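Local coordinates for 1-deoxy-D-xylulose 5-phosphate reductoisomerase (Moraxella catarrhalis, PDB 4ZQG), which catalyses the NAD(P)H-dependent rearrangement and reduction of 1-deoxy-D-xylulose 5-phosphate to 2-C-methyl-D-erythritol 4-phosphate in the MEP pathway of isoprenoid synthesis, at residues 353-356 with 357-361. Sequence-based numbering, arbitrary orientation.
Sequences EKIC and LTDIA
Cys356 and Asp359 are joined across a tight backbone turn, where the chain passes from extended phi/psi at Ile355 and Cys356 to helical values from Leu357 onward. The motif is a type I beta turn, Cys356 to Asp359, that leads into helix 359-368 of the C-terminal domain. A Schellman motif at Glu353 closes helix 333-351. Two hydrogen bonds link residues 353-356 to 357-361, one of them weak. The amide N of Asp359 gives the weak one to Cys356 O, 3.1 Å long. The carboxylate of Asp359 reaches back, and its OD1 accepts the N-H of Cys356, N to OD1 3.3 Å. That bond is bent, 146° at the hydrogen, and the N-H meets OD1 from above the carboxylate plane. CG of Asp359 is anti to its own carbonyl carbon (chi1 -77°), which turns the carboxylate back over Cys356. Ile355 flanks the same side chain. Its CG1 branch sits between backbone N and carbonyl carbon (chi1 62°), and this carries CD1 to 3.7 Å from Asp359 CB. The two side chains cross at a slant. Ile355 and Ile360 are buried, and both also touch Ala346 of helix 333-351. Leu357 points away from residues 353-356 and packs on Phe350 of that helix and Thr228 of helix 220-228. The contact is structural: it joins the end of helix 333-351 to the start of helix 359-368, with bound fosmidomycin about 12 Å from the Leu357 side chain. Between the two isoleucines the apolar contact is made by CD1 of Ile355 against CG1 of Ile360, 4.1 Å apart.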
loop_
_atom_site.group_PDB
_atom_site.type_symbol
_atom_site.label_atom_id
_atom_site.label_comp_id
_atom_site.label_asym_id
_atom_site.label_seq_id
_atom_site.Cartn_x
_atom_site.Cartn_y
_atom_site.Cartn_z
ATOM N N GLU A 353 2.726 24.500 -32.724
ATOM C CA GLU A 353 2.103 25.823 -32.558
ATOM C C GLU A 353 1.053 26.116 -33.607
ATOM O O GLU A 353 0.809 27.264 -33.933
ATOM C CB GLU A 353 3.161 26.950 -32.497
ATOM C CG GLU A 353 4.285 26.664 -31.490
ATOM C CD GLU A 353 5.181 27.863 -31.189
ATOM O OE1 GLU A 353 6.417 27.693 -31.214
ATOM O OE2 GLU A 353 4.664 28.969 -30.919
ATOM N N LYS A 354 0.398 25.063 -34.086
ATOM C CA LYS A 354 -0.689 25.159 -35.079
ATOM C C LYS A 354 -2.086 25.217 -34.443
ATOM O O LYS A 354 -2.998 25.827 -35.001
ATOM C CB LYS A 354 -0.617 23.979 -36.075
ATOM C CG LYS A 354 0.495 24.093 -37.136
ATOM C CD LYS A 354 0.717 22.779 -37.881
ATOM C CE LYS A 354 1.885 22.846 -38.831
ATOM N NZ LYS A 354 1.550 23.656 -40.038
ATOM N N ILE A 355 -2.264 24.561 -33.294
ATOM C CA ILE A 355 -3.532 24.665 -32.565
ATOM C C ILE A 355 -3.348 25.124 -31.129
ATOM O O ILE A 355 -2.242 25.093 -30.579
ATOM C CB ILE A 355 -4.361 23.352 -32.583
ATOM C CG1 ILE A 355 -3.607 22.204 -31.906
ATOM C CG2 ILE A 355 -4.718 22.965 -34.014
ATOM C CD1 ILE A 355 -4.500 21.042 -31.502
ATOM N N CYS A 356 -4.455 25.579 -30.552
ATOM C CA CYS A 356 -4.548 25.824 -29.116
ATOM C C CYS A 356 -4.506 24.550 -28.267
ATOM O O CYS A 356 -4.828 23.471 -28.735
ATOM C CB CYS A 356 -5.854 26.546 -28.828
ATOM S SG CYS A 356 -5.811 28.183 -29.514
ATOM N N LEU A 357 -4.152 24.682 -26.996
ATOM C CA LEU A 357 -4.150 23.515 -26.103
ATOM C C LEU A 357 -5.537 22.868 -25.989
ATOM O O LEU A 357 -5.648 21.646 -26.111
ATOM C CB LEU A 357 -3.644 23.875 -24.710
ATOM C CG LEU A 357 -3.500 22.662 -23.789
ATOM C CD1 LEU A 357 -2.428 21.697 -24.294
ATOM C CD2 LEU A 357 -3.211 23.123 -22.371
ATOM N N THR A 358 -6.560 23.700 -25.757
ATOM C CA THR A 358 -7.956 23.267 -25.662
ATOM C C THR A 358 -8.513 22.678 -26.953
ATOM O O THR A 358 -9.560 22.039 -26.955
ATOM C CB THR A 358 -8.869 24.445 -25.316
ATOM O OG1 THR A 358 -8.554 25.558 -26.165
ATOM C CG2 THR A 358 -8.666 24.847 -23.885
ATOM N N ASP A 359 -7.836 22.931 -28.065
ATOM C CA ASP A 359 -8.205 22.304 -29.321
ATOM C C ASP A 359 -7.907 20.792 -29.328
ATOM O O ASP A 359 -8.457 20.084 -30.153
ATOM C CB ASP A 359 -7.519 22.996 -30.523
ATOM C CG ASP A 359 -8.167 24.349 -30.915
ATOM O OD1 ASP A 359 -7.476 25.104 -31.657
ATOM O OD2 ASP A 359 -9.327 24.654 -30.517
ATOM N N ILE A 360 -7.053 20.287 -28.445
ATOM C CA ILE A 360 -6.797 18.851 -28.417
ATOM C C ILE A 360 -8.085 18.074 -28.133
ATOM O O ILE A 360 -8.295 16.995 -28.684
ATOM C CB ILE A 360 -5.671 18.472 -27.419
ATOM C CG1 ILE A 360 -4.338 19.072 -27.917
ATOM C CG2 ILE A 360 -5.571 16.947 -27.239
ATOM C CD1 ILE A 360 -3.102 18.720 -27.131
ATOM N N ALA A 361 -8.953 18.626 -27.293
ATOM C CA ALA A 361 -10.202 17.949 -26.956
ATOM C C ALA A 361 -11.141 17.869 -28.155
ATOM O O ALA A 361 -11.737 16.815 -28.420
ATOM C CB ALA A 361 -10.891 18.646 -25.788
#